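Local coordinates for replicase polyprotein 1a (Avian infectious bronchitis virus, PDB 3LD1) that is of uncertain function but forms part of non-structural protein 2, a product cut from the coronavirus replicase polyprotein, at residues Ala264-Val269 and Phe345-Val350; Gly317-Ala320 and His325-Tyr328; Cys327-Ser332 and Phe336-Leu341. The protein carries 3 engineered substitutions. One frame throughout, in Å; residues are numbered along the deposited sequence.

How the contacts relate
All three contacts lie in the C-terminal beta-rich part of the chain, away from its helical part. Contacts 2 and 3 are consecutive hairpins of one mixed sheet: they share Cys-327 and Tyr-328 on strand 325-332, their centres are about 6 Å apart, and strand 325-332 runs between strands 316-322 and 335-342. The next strand, 345-355, pairs with 335-342 and supplies one half of contact 1, whose centre is about 12 Å from each of the others. Its other half, on strand 265-269, belongs to a separate four-stranded antiparallel sheet earlier in the sequence. Contacts 2 and 3 thus join three successive strands of the later sheet, and contact 1 packs that sheet on the earlier one.

Contact 1: residues Ala264-Val269 and Phe345-Val350; sequences AAVKIV and FALHDV
Leu-347 reaches Ala-264 and Val-266 through a first torsion of -93° and a second of 31°, both well away from the staggered values, which carry its two methyl branches to these partners. CD1 takes Ala-264, lying 4.0 Å from its CB. The other branch, CD2, meets CG1 of Val-266 at 4.3 Å; in Val-266 that methyl stands anti to the carbonyl carbon (chi1 -63°) and faces the leucine. No hydrogen bond crosses between the segments, and the nearest backbones, at Ala-264 and Leu-347, keep their CA atoms 7.5 Å apart. A small alanine, a branched valine and a leucine with a forked end suit this buried seam: the leucine's two methyls reach both partners, and the alanine lets it come close. Polar ties lie beside it, where Asp-349, at the centre of an inverse gamma turn, accepts the backbone N-H of Arg-262 on OD2. The joint links two sheets. Strand 265-269 is hydrogen-bonded between strands 258-260 and 281-285, with Val-266 also resting on Ala-259 and Phe-282, while Leu-347 lies against Pro-340 of strand 335-342, the antiparallel neighbour of its own strand 345-355.

Contact 2: residues Gly317-Ala320 and His325-Tyr328; sequences GWSA and HLCY
The carbonyl oxygen of Cys-327 is held by two neighbouring residues of the opposing strand: Ala-320 N donates a hydrogen bond of 3.1 Å to Cys-327 O, from well above the carbonyl plane, and Ser-319 CA adds a CH···O contact to the same oxygen. The return bond, Cys-327 N to Ala-320 O, is shorter at 2.9 Å and straighter, with 166° at the hydrogen. Together they close the antiparallel hydrogen-bonded pair Ala-320/Cys-327, whose small side chains both point to one face of the sheet and are buried. Ser-319 and Tyr-328 form the adjoining non-hydrogen-bonded pair and point to the other face, their CA atoms 4.5 Å apart. With CG anti to its backbone nitrogen (chi1 179°), the Tyr-328 ring extends back along the opposing strand toward Gly-317, and its CE1 comes 3.9 Å from Gly-317 CA. Glycine suits this place because it has no side chain to meet the ring. The tyrosine hydroxyl is held by a hydrogen bond to the carbonyl oxygen of Glu-314, just before this strand. At the other end, Leu-326 sends CD2 across to Ser-319 CB, 3.5 Å away, so the methylene of the serine packs against an apolar branch. Trp-318 turns away from the pair and finds a cation-pi partner in Arg-299, while His-325 stacks on Phe-249. This hairpin is built into a wider sheet: strand 316-322 also pairs in parallel with strand 291-298 through Gly-317 and Ser-319, and strand 325-332 continues on its other edge into an antiparallel pairing with strand 335-342.

Contact 3: residues Cys327-Ser332 and Phe336-Leu341; sequences CYVFKS and FYAAPL
Phe-330 and Tyr-337 sit opposite each other in a hydrogen-bonded pair, but their rings are slid apart, centroids 5.4 Å from one another and planes 29° from parallel, so they barely overlap. One face of the Phe-330 ring is met by the CB of Tyr-337, a CH-pi contact 3.8 Å from the ring centroid. Phe-330 holds its CG between the backbone nitrogen and the carbonyl carbon (chi1 63°), which swings the ring toward the opposite strand and beneath that methylene. Ser-332 CB meets the edge of the Tyr-337 ring, near its plane. On the same face of the sheet as Phe-330 and Tyr-337, Ala-339 CB sits at the edge of the Tyr-328 ring, and Leu-341 CB lies 4.0 Å from Tyr-328 CB.

On the other face Lys-331 runs extended over the Phe-336 ring, with its CG 3.8 Å from the centroid. Beside it, Val-329 CG2 and Ala-338 CB touch at 4.1 Å; the alanine is small enough for a non-hydrogen-bonded pair whose CA atoms approach closely.

Reciprocal backbone bonds join Tyr-328 to Ala-339 and Phe-330 to Tyr-337; Tyr-328 N to Ala-339 O and Phe-330 N to Tyr-337 O are each 2.8 Å. Chemically, the backbone polarity of these buried pairs is spent within the hairpin, apolar and aromatic side chains make up most of both faces, and lysine lends its methylenes to a ring while its charged end leads away, probably into solvent.

Contact 1: residues Ala264-Val269 and Phe345-Val350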
loop_
_atom_site.group_PDB
_atom_site.type_symbol
_atom_site.label_atom_id
_atom_site.label_comp_id
_atom_site.label_asym_id
_atom_site.label_seq_id
_atom_site.Cartn_x
_atom_site.Cartn_y
_atom_site.Cartn_z
ATOM N N ALA A 264 -13.002 -14.477 3.119
ATOM C CA ALA A 264 -13.947 -13.732 2.283
ATOM C C ALA A 264 -14.971 -12.978 3.113
ATOM O O ALA A 264 -15.287 -13.387 4.253
ATOM C CB ALA A 264 -14.692 -14.669 1.316
ATOM N N ALA A 265 -15.505 -11.899 2.526
ATOM C CA ALA A 265 -16.572 -11.165 3.129
ATOM C C ALA A 265 -17.802 -11.318 2.299
ATOM O O ALA A 265 -17.727 -11.164 1.056
ATOM C CB ALA A 265 -16.254 -9.730 3.194
ATOM N N VAL A 266 -18.933 -11.561 2.964
ATOM C CA VAL A 266 -20.185 -11.614 2.264
ATOM C C VAL A 266 -21.121 -10.720 2.977
ATOM O O VAL A 266 -21.019 -10.594 4.202
ATOM C CB VAL A 266 -20.797 -13.008 2.381
ATOM C CG1 VAL A 266 -19.904 -14.070 1.710
ATOM C CG2 VAL A 266 -21.145 -13.370 3.902
ATOM N N LYS A 267 -22.067 -10.139 2.259
ATOM C CA LYS A 267 -23.267 -9.661 2.902
ATOM C C LYS A 267 -24.307 -10.763 3.114
ATOM O O LYS A 267 -24.494 -11.677 2.235
ATOM C CB LYS A 267 -23.965 -8.579 2.121
ATOM C CG LYS A 267 -23.624 -8.390 0.706
ATOM C CD LYS A 267 -24.330 -7.089 0.281
ATOM C CE LYS A 267 -25.743 -6.995 0.932
ATOM N NZ LYS A 267 -25.797 -6.074 2.146
ATOM N N ILE A 268 -24.972 -10.640 4.275
ATOM C CA ILE A 268 -26.034 -11.491 4.678
ATOM C C ILE A 268 -27.295 -10.892 4.094
ATOM O O ILE A 268 -27.582 -9.741 4.316
ATOM C CB ILE A 268 -26.172 -11.460 6.203
ATOM C CG1 ILE A 268 -24.872 -11.810 6.902
ATOM C CG2 ILE A 268 -27.260 -12.410 6.669
ATOM C CD1 ILE A 268 -24.639 -10.804 8.061
ATOM N N VAL A 269 -28.089 -11.667 3.404
ATOM C CA VAL A 269 -29.350 -11.119 2.967
ATOM C C VAL A 269 -30.490 -11.925 3.571
ATOM O O VAL A 269 -30.473 -13.198 3.531
ATOM C CB VAL A 269 -29.465 -11.034 1.414
ATOM C CG1 VAL A 269 -28.088 -11.139 0.711
ATOM C CG2 VAL A 269 -30.291 -12.081 0.898
ATOM N N PHE A 345 -20.432 -20.270 -5.652
ATOM C CA PHE A 345 -19.122 -20.137 -5.082
ATOM C C PHE A 345 -19.186 -20.678 -3.592
ATOM O O PHE A 345 -20.064 -20.290 -2.782
ATOM C CB PHE A 345 -18.690 -18.685 -5.191
ATOM C CG PHE A 345 -17.190 -18.489 -5.065
ATOM C CD1 PHE A 345 -16.643 -17.961 -3.921
ATOM C CD2 PHE A 345 -16.335 -18.835 -6.102
ATOM C CE1 PHE A 345 -15.236 -17.775 -3.810
ATOM C CE2 PHE A 345 -14.976 -18.673 -5.994
ATOM C CZ PHE A 345 -14.436 -18.124 -4.848
ATOM N N ALA A 346 -18.301 -21.605 -3.254
ATOM C CA ALA A 346 -18.301 -22.149 -1.912
ATOM C C ALA A 346 -17.059 -21.648 -1.242
ATOM O O ALA A 346 -15.945 -21.628 -1.840
ATOM C CB ALA A 346 -18.310 -23.653 -1.927
ATOM N N LEU A 347 -17.225 -21.205 -0.019
ATOM C CA LEU A 347 -16.074 -20.721 0.737
ATOM C C LEU A 347 -15.452 -21.846 1.534
ATOM O O LEU A 347 -16.084 -22.865 1.734
ATOM C CB LEU A 347 -16.591 -19.727 1.715
ATOM C CG LEU A 347 -16.644 -18.242 1.400
ATOM C CD1 LEU A 347 -16.860 -17.783 -0.100
ATOM C CD2 LEU A 347 -17.672 -17.715 2.280
ATOM N N HIS A 348 -14.230 -21.688 2.025
ATOM C CA HIS A 348 -13.648 -22.872 2.647
ATOM C C HIS A 348 -13.907 -23.029 4.186
ATOM O O HIS A 348 -13.139 -23.731 4.864
ATOM C CB HIS A 348 -12.161 -22.977 2.334
ATOM C CG HIS A 348 -11.838 -22.904 0.881
ATOM N ND1 HIS A 348 -10.674 -22.338 0.416
ATOM C CD2 HIS A 348 -12.501 -23.345 -0.207
ATOM C CE1 HIS A 348 -10.628 -22.435 -0.901
ATOM N NE2 HIS A 348 -11.741 -23.017 -1.305
ATOM N N ASP A 349 -14.962 -22.426 4.748
ATOM C CA ASP A 349 -15.192 -22.664 6.157
ATOM C C ASP A 349 -15.932 -23.952 6.481
ATOM O O ASP A 349 -17.059 -23.929 7.000
ATOM C CB ASP A 349 -15.817 -21.469 6.803
ATOM C CG ASP A 349 -15.015 -20.236 6.538
ATOM O OD1 ASP A 349 -15.051 -19.796 5.388
ATOM O OD2 ASP A 349 -14.310 -19.731 7.441
ATOM N N VAL A 350 -15.271 -25.077 6.203
ATOM C CA VAL A 350 -15.955 -26.331 6.167
ATOM C C VAL A 350 -16.369 -26.805 7.564
ATOM O O VAL A 350 -15.542 -26.883 8.443
ATOM C CB VAL A 350 -15.123 -27.404 5.434
ATOM C CG1 VAL A 350 -15.945 -28.709 5.341
ATOM C CG2 VAL A 350 -14.778 -26.965 4.036
#

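Contact 2: residues Gly317-Ala320 and His325-Tyr328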
loop_
_atom_site.group_PDB
_atom_site.type_symbol
_atom_site.label_atom_id
_atom_site.label_comp_id
_atom_site.label_asym_id
_atom_site.label_seq_id
_atom_site.Cartn_x
_atom_site.Cartn_y
_atom_site.Cartn_z
ATOM N N GLY A 317 -22.108 -30.801 -5.344
ATOM C CA GLY A 317 -22.848 -31.105 -4.120
ATOM C C GLY A 317 -24.302 -30.662 -4.233
ATOM O O GLY A 317 -24.948 -30.709 -5.339
ATOM N N TRP A 318 -24.826 -30.200 -3.096
ATOM C CA TRP A 318 -26.219 -29.694 -2.969
ATOM C C TRP A 318 -26.232 -28.387 -2.114
ATOM O O TRP A 318 -25.230 -28.009 -1.482
ATOM C CB TRP A 318 -27.107 -30.772 -2.308
ATOM C CG TRP A 318 -26.964 -32.115 -2.954
ATOM C CD1 TRP A 318 -27.805 -32.673 -3.926
ATOM C CD2 TRP A 318 -25.905 -33.091 -2.742
ATOM N NE1 TRP A 318 -27.313 -33.911 -4.303
ATOM C CE2 TRP A 318 -26.164 -34.189 -3.604
ATOM C CE3 TRP A 318 -24.786 -33.143 -1.916
ATOM C CZ2 TRP A 318 -25.336 -35.328 -3.652
ATOM C CZ3 TRP A 318 -23.935 -34.285 -1.986
ATOM C CH2 TRP A 318 -24.229 -35.363 -2.851
ATOM N N SER A 319 -27.392 -27.750 -2.046
ATOM C CA SER A 319 -27.659 -26.733 -1.083
ATOM C C SER A 319 -28.497 -27.372 -0.039
ATOM O O SER A 319 -29.156 -28.359 -0.329
ATOM C CB SER A 319 -28.395 -25.560 -1.722
ATOM O OG SER A 319 -29.526 -25.982 -2.420
ATOM N N ALA A 320 -28.417 -26.860 1.186
ATOM C CA ALA A 320 -29.219 -27.291 2.316
ATOM C C ALA A 320 -29.402 -26.062 3.190
ATOM O O ALA A 320 -28.496 -25.229 3.309
ATOM C CB ALA A 320 -28.472 -28.416 3.107
ATOM N N HIS A 325 -29.715 -20.616 7.216
ATOM C CA HIS A 325 -28.874 -20.078 6.136
ATOM C C HIS A 325 -28.708 -21.087 5.012
ATOM O O HIS A 325 -28.400 -22.295 5.271
ATOM C CB HIS A 325 -27.440 -19.880 6.624
ATOM C CG HIS A 325 -27.287 -18.779 7.609
ATOM N ND1 HIS A 325 -27.530 -18.953 8.959
ATOM C CD2 HIS A 325 -26.910 -17.487 7.451
ATOM C CE1 HIS A 325 -27.332 -17.806 9.591
ATOM N NE2 HIS A 325 -26.994 -16.894 8.693
ATOM N N LEU A 326 -28.748 -20.587 3.782
ATOM C CA LEU A 326 -28.576 -21.415 2.598
ATOM C C LEU A 326 -27.115 -21.741 2.463
ATOM O O LEU A 326 -26.282 -20.840 2.220
ATOM C CB LEU A 326 -29.020 -20.712 1.346
ATOM C CG LEU A 326 -29.854 -21.459 0.308
ATOM C CD1 LEU A 326 -29.600 -20.875 -1.083
ATOM C CD2 LEU A 326 -29.650 -22.953 0.274
ATOM N N CYS A 327 -26.784 -23.024 2.681
ATOM C CA CYS A 327 -25.413 -23.447 2.641
ATOM C C CYS A 327 -25.188 -24.415 1.486
ATOM O O CYS A 327 -26.122 -24.839 0.818
ATOM C CB CYS A 327 -25.024 -24.114 3.948
ATOM S SG CYS A 327 -25.062 -23.125 5.415
ATOM N N TYR A 328 -23.929 -24.718 1.236
ATOM C CA TYR A 328 -23.505 -25.732 0.309
ATOM C C TYR A 328 -23.143 -26.900 1.167
ATOM O O TYR A 328 -22.533 -26.758 2.250
ATOM C CB TYR A 328 -22.234 -25.298 -0.352
ATOM C CG TYR A 328 -21.654 -26.291 -1.339
ATOM C CD1 TYR A 328 -22.269 -26.500 -2.588
ATOM C CD2 TYR A 328 -20.464 -27.015 -1.033
ATOM C CE1 TYR A 328 -21.731 -27.404 -3.486
ATOM C CE2 TYR A 328 -19.916 -27.913 -1.933
ATOM C CZ TYR A 328 -20.549 -28.109 -3.163
ATOM O OH TYR A 328 -20.015 -28.974 -4.101
#

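Contact 3: residues Cys327-Ser332 and Phe336-Leu341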
loop_
_atom_site.group_PDB
_atom_site.type_symbol
_atom_site.label_atom_id
_atom_site.label_comp_id
_atom_site.label_asym_id
_atom_site.label_seq_id
_atom_site.Cartn_x
_atom_site.Cartn_y
_atom_site.Cartn_z
ATOM N N CYS A 327 -26.784 -23.024 2.681
ATOM C CA CYS A 327 -25.413 -23.447 2.641
ATOM C C CYS A 327 -25.188 -24.415 1.486
ATOM O O CYS A 327 -26.122 -24.839 0.818
ATOM C CB CYS A 327 -25.024 -24.114 3.948
ATOM S SG CYS A 327 -25.062 -23.125 5.415
ATOM N N TYR A 328 -23.929 -24.718 1.236
ATOM C CA TYR A 328 -23.505 -25.732 0.309
ATOM C C TYR A 328 -23.143 -26.900 1.167
ATOM O O TYR A 328 -22.533 -26.758 2.250
ATOM C CB TYR A 328 -22.234 -25.298 -0.352
ATOM C CG TYR A 328 -21.654 -26.291 -1.339
ATOM C CD1 TYR A 328 -22.269 -26.500 -2.588
ATOM C CD2 TYR A 328 -20.464 -27.015 -1.033
ATOM C CE1 TYR A 328 -21.731 -27.404 -3.486
ATOM C CE2 TYR A 328 -19.916 -27.913 -1.933
ATOM C CZ TYR A 328 -20.549 -28.109 -3.163
ATOM O OH TYR A 328 -20.015 -28.974 -4.101
ATOM N N VAL A 329 -23.449 -28.071 0.634
ATOM C CA VAL A 329 -23.363 -29.282 1.376
ATOM C C VAL A 329 -22.769 -30.301 0.367
ATOM O O VAL A 329 -23.167 -30.362 -0.807
ATOM C CB VAL A 329 -24.798 -29.524 1.944
ATOM C CG1 VAL A 329 -25.673 -30.453 1.115
ATOM C CG2 VAL A 329 -24.779 -29.840 3.308
ATOM N N PHE A 330 -21.775 -31.063 0.807
ATOM C CA PHE A 330 -21.180 -32.063 -0.027
ATOM C C PHE A 330 -20.847 -33.323 0.760
ATOM O O PHE A 330 -20.701 -33.261 1.953
ATOM C CB PHE A 330 -19.934 -31.505 -0.716
ATOM C CG PHE A 330 -18.812 -31.105 0.201
ATOM C CD1 PHE A 330 -18.782 -29.848 0.768
ATOM C CD2 PHE A 330 -17.729 -31.953 0.402
ATOM C CE1 PHE A 330 -17.696 -29.437 1.556
ATOM C CE2 PHE A 330 -16.612 -31.574 1.188
ATOM C CZ PHE A 330 -16.611 -30.321 1.774
ATOM N N LYS A 331 -20.715 -34.450 0.047
ATOM C CA LYS A 331 -20.355 -35.783 0.561
ATOM C C LYS A 331 -18.875 -36.140 0.232
ATOM O O LYS A 331 -18.375 -35.871 -0.848
ATOM C CB LYS A 331 -21.299 -36.809 -0.079
ATOM C CG LYS A 331 -21.541 -38.109 0.707
ATOM C CD LYS A 331 -22.314 -39.194 -0.101
ATOM C CE LYS A 331 -22.406 -40.541 0.743
ATOM N NZ LYS A 331 -22.925 -41.729 -0.002
ATOM N N SER A 332 -18.177 -36.738 1.183
ATOM C CA SER A 332 -16.749 -36.993 1.070
ATOM C C SER A 332 -16.443 -38.365 1.678
ATOM O O SER A 332 -16.284 -38.487 2.914
ATOM C CB SER A 332 -15.977 -35.911 1.807
ATOM O OG SER A 332 -14.765 -35.679 1.150
ATOM N N PHE A 336 -20.550 -36.324 5.363
ATOM C CA PHE A 336 -21.063 -35.101 4.798
ATOM C C PHE A 336 -20.470 -33.870 5.379
ATOM O O PHE A 336 -20.061 -33.819 6.538
ATOM C CB PHE A 336 -22.546 -35.023 4.983
ATOM C CG PHE A 336 -23.316 -35.895 4.057
ATOM C CD1 PHE A 336 -23.749 -37.169 4.471
ATOM C CD2 PHE A 336 -23.611 -35.467 2.770
ATOM C CE1 PHE A 336 -24.492 -38.023 3.602
ATOM C CE2 PHE A 336 -24.347 -36.316 1.851
ATOM C CZ PHE A 336 -24.799 -37.597 2.273
ATOM N N TYR A 337 -20.483 -32.837 4.555
ATOM C CA TYR A 337 -20.034 -31.549 5.007
ATOM C C TYR A 337 -20.846 -30.337 4.516
ATOM O O TYR A 337 -21.585 -30.408 3.531
ATOM C CB TYR A 337 -18.595 -31.392 4.651
ATOM C CG TYR A 337 -17.769 -32.512 5.133
ATOM C CD1 TYR A 337 -17.578 -33.646 4.329
ATOM C CD2 TYR A 337 -17.114 -32.446 6.374
ATOM C CE1 TYR A 337 -16.751 -34.682 4.738
ATOM C CE2 TYR A 337 -16.298 -33.474 6.784
ATOM C CZ TYR A 337 -16.120 -34.581 5.947
ATOM O OH TYR A 337 -15.322 -35.633 6.322
ATOM N N ALA A 338 -20.704 -29.235 5.246
ATOM C CA ALA A 338 -21.373 -28.015 4.839
ATOM C C ALA A 338 -20.377 -26.871 4.720
ATOM O O ALA A 338 -19.320 -26.844 5.432
ATOM C CB ALA A 338 -22.454 -27.647 5.825
ATOM N N ALA A 339 -20.734 -25.908 3.856
ATOM C CA ALA A 339 -19.899 -24.727 3.664
ATOM C C ALA A 339 -20.710 -23.485 3.319
ATOM O O ALA A 339 -21.898 -23.592 2.844
ATOM C CB ALA A 339 -18.843 -24.976 2.620
ATOM N N PRO A 340 -20.114 -22.291 3.598
ATOM C CA PRO A 340 -20.853 -21.060 3.186
ATOM C C PRO A 340 -20.949 -20.991 1.682
ATOM O O PRO A 340 -20.047 -21.435 1.022
ATOM C CB PRO A 340 -20.071 -19.908 3.832
ATOM C CG PRO A 340 -19.143 -20.576 4.863
ATOM C CD PRO A 340 -18.872 -21.990 4.312
ATOM N N LEU A 341 -22.061 -20.521 1.154
ATOM C CA LEU A 341 -22.261 -20.469 -0.290
ATOM C C LEU A 341 -22.729 -19.117 -0.751
ATOM O O LEU A 341 -23.623 -18.540 -0.116
ATOM C CB LEU A 341 -23.359 -21.488 -0.674
ATOM C CG LEU A 341 -23.798 -21.810 -2.127
ATOM C CD1 LEU A 341 -22.643 -22.298 -3.006
ATOM C CD2 LEU A 341 -25.036 -22.808 -2.271
#